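PDB 4EW5: CigR Protein from Salmonella enterica subsp. enterica serovar Typhimurium, which is a putative inner membrane protein of unestablished function, represented here by its C-terminal domain. Local coordinates for residues P70-K75 against L81-L86. Residues are numbered along the deposited sequence; the frame is centred on the assembly and turned at random.
Sequences PGYEWK and LVLIAL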
loop_
_atom_site.group_PDB
_atom_site.type_symbol
_atom_site.label_atom_id
_atom_site.label_comp_id
_atom_site.label_asym_id
_atom_site.label_seq_id
_atom_site.Cartn_x
_atom_site.Cartn_y
_atom_site.Cartn_z
ATOM N N PRO A 70 10.293 -5.651 13.524
ATOM C CA PRO A 70 11.471 -6.066 14.229
ATOM C C PRO A 70 11.997 -7.338 13.600
ATOM O O PRO A 70 11.221 -8.235 13.317
ATOM C CB PRO A 70 10.948 -6.316 15.626
ATOM C CG PRO A 70 9.910 -5.244 15.774
ATOM C CD PRO A 70 9.230 -5.208 14.446
ATOM N N GLY A 71 13.298 -7.402 13.368
ATOM C CA GLY A 71 13.919 -8.530 12.687
ATOM C C GLY A 71 13.939 -8.496 11.191
ATOM O O GLY A 71 14.394 -9.468 10.524
ATOM N N TYR A 72 13.541 -7.368 10.622
ATOM C CA TYR A 72 13.558 -7.190 9.111
ATOM C C TYR A 72 14.021 -5.763 8.824
ATOM O O TYR A 72 13.846 -4.876 9.684
ATOM C CB TYR A 72 12.145 -7.319 8.556
ATOM C CG TYR A 72 11.495 -8.690 8.793
ATOM C CD1 TYR A 72 10.971 -9.020 10.034
ATOM C CD2 TYR A 72 11.505 -9.699 7.788
ATOM C CE1 TYR A 72 10.509 -10.304 10.314
ATOM C CE2 TYR A 72 10.985 -10.959 8.034
ATOM C CZ TYR A 72 10.497 -11.242 9.309
ATOM O OH TYR A 72 9.959 -12.449 9.549
ATOM N N GLU A 73 14.513 -5.513 7.614
ATOM C CA GLU A 73 14.910 -4.173 7.237
ATOM C C GLU A 73 14.683 -3.964 5.759
ATOM O O GLU A 73 14.847 -4.882 4.951
ATOM C CB GLU A 73 16.345 -3.932 7.555
ATOM C CG GLU A 73 16.855 -2.522 7.395
ATOM C CD GLU A 73 16.036 -1.471 8.127
ATOM O OE1 GLU A 73 14.913 -1.221 7.661
ATOM O OE2 GLU A 73 16.538 -0.864 9.132
ATOM N N TRP A 74 14.317 -2.738 5.418
ATOM C CA TRP A 74 14.089 -2.340 4.036
ATOM C C TRP A 74 15.467 -2.045 3.398
ATOM O O TRP A 74 16.339 -1.426 4.061
ATOM C CB TRP A 74 13.234 -1.096 3.997
ATOM C CG TRP A 74 11.802 -1.357 4.324
ATOM C CD1 TRP A 74 11.129 -1.099 5.506
ATOM C CD2 TRP A 74 10.831 -1.990 3.451
ATOM N NE1 TRP A 74 9.832 -1.467 5.425
ATOM C CE2 TRP A 74 9.571 -2.004 4.197
ATOM C CE3 TRP A 74 10.856 -2.469 2.144
ATOM C CZ2 TRP A 74 8.420 -2.504 3.663
ATOM C CZ3 TRP A 74 9.676 -2.950 1.630
ATOM C CH2 TRP A 74 8.487 -2.959 2.370
ATOM N N LYS A 75 15.677 -2.519 2.175
ATOM C CA LYS A 75 16.926 -2.336 1.453
ATOM C C LYS A 75 16.659 -1.896 0.027
ATOM O O LYS A 75 15.576 -2.187 -0.536
ATOM C CB LYS A 75 17.721 -3.630 1.451
ATOM C CG LYS A 75 18.114 -4.081 2.821
ATOM C CD LYS A 75 19.326 -3.259 3.290
ATOM C CE LYS A 75 19.618 -3.413 4.761
ATOM N NZ LYS A 75 20.535 -2.350 5.189
ATOM N N LEU A 81 12.670 -1.786 -4.041
ATOM C CA LEU A 81 12.658 -1.640 -2.593
ATOM C C LEU A 81 12.296 -3.017 -2.019
ATOM O O LEU A 81 11.234 -3.569 -2.374
ATOM C CB LEU A 81 11.580 -0.633 -2.189
ATOM C CG LEU A 81 11.364 -0.378 -0.705
ATOM C CD1 LEU A 81 12.634 0.001 0.068
ATOM C CD2 LEU A 81 10.214 0.650 -0.508
ATOM N N VAL A 82 13.094 -3.553 -1.100
ATOM C CA VAL A 82 12.957 -4.973 -0.705
ATOM C C VAL A 82 13.071 -5.084 0.805
ATOM O O VAL A 82 14.027 -4.559 1.391
ATOM C CB VAL A 82 14.046 -5.833 -1.387
ATOM C CG1 VAL A 82 13.788 -7.315 -1.047
ATOM C CG2 VAL A 82 14.081 -5.577 -2.909
ATOM N N LEU A 83 12.073 -5.681 1.468
ATOM C CA LEU A 83 12.141 -5.942 2.849
ATOM C C LEU A 83 12.815 -7.328 2.990
ATOM O O LEU A 83 12.349 -8.326 2.396
ATOM C CB LEU A 83 10.762 -6.083 3.459
ATOM C CG LEU A 83 10.646 -6.246 4.981
ATOM C CD1 LEU A 83 11.119 -4.990 5.746
ATOM C CD2 LEU A 83 9.257 -6.619 5.431
ATOM N N ILE A 84 13.779 -7.399 3.887
ATOM C CA ILE A 84 14.638 -8.588 3.978
ATOM C C ILE A 84 14.769 -8.933 5.449
ATOM O O ILE A 84 14.971 -8.029 6.286
ATOM C CB ILE A 84 16.013 -8.232 3.355
ATOM C CG1 ILE A 84 15.864 -8.111 1.852
ATOM C CG2 ILE A 84 17.062 -9.265 3.613
ATOM C CD1 ILE A 84 17.109 -7.587 1.127
ATOM N N ALA A 85 14.595 -10.212 5.781
ATOM C CA ALA A 85 14.845 -10.689 7.133
ATOM C C ALA A 85 16.324 -10.549 7.500
ATOM O O ALA A 85 17.231 -10.933 6.726
ATOM C CB ALA A 85 14.432 -12.156 7.271
ATOM N N LEU A 86 16.572 -9.998 8.680
ATOM C CA LEU A 86 17.906 -9.801 9.130
ATOM C C LEU A 86 18.526 -11.164 9.314
ATOM O O LEU A 86 17.861 -12.113 9.668
ATOM C CB LEU A 86 17.965 -9.034 10.456
ATOM C CG LEU A 86 17.612 -7.535 10.323
ATOM C CD1 LEU A 86 17.647 -6.952 11.761
ATOM C CD2 LEU A 86 18.534 -6.740 9.412
HETATM O O HOH W 1 15.857 -11.613 11.127
#
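Leu-83 CD1 stands over one face of the Trp-74 indole, 3.6 Å from the centroid of the five-membered ring and only 7° off its normal, the geometry of a CH-pi contact. With its CG anti to the backbone N (chi1 -175°), Leu-83 also reaches Tyr-72, whose CB lies 3.8 Å from Leu-83 CD1. Leu-81 CG approaches the six-membered part of the indole obliquely, 3.6 Å from Trp-74 CE3. Paired backbone bonds hold this hairpin in antiparallel register: Glu-73 and Ile-84 exchange two, as do Lys-75 and Val-82, the shortest running from Lys-75 N to Val-82 O at 2.7 Å.

Packing thins toward Gly-71 and Leu-86, both exposed. There Leu-86 N donates a nearly straight bond (170°) to Gly-71 O, and a water bridges Gly-71 O and Leu-86 O. On the face opposite Trp-74 and Leu-83, Ile-84 CD1 only meets the start of the Lys-75 chain, 4.0 Å from Lys-75 CB.

Trp-74 NE1 is hydrogen-bonded to Pro-67 O, while Leu-63 of helix 60-63 and Val-11 of the second subunit also pack on Trp-74. Strand 80-85 has 72-77 on one edge and, through backbone bonds of Leu-81 with Ile-95 and Leu-83 with Thr-92 and Ala-93, strand 91-95 on the other, inside the four-stranded antiparallel sheet.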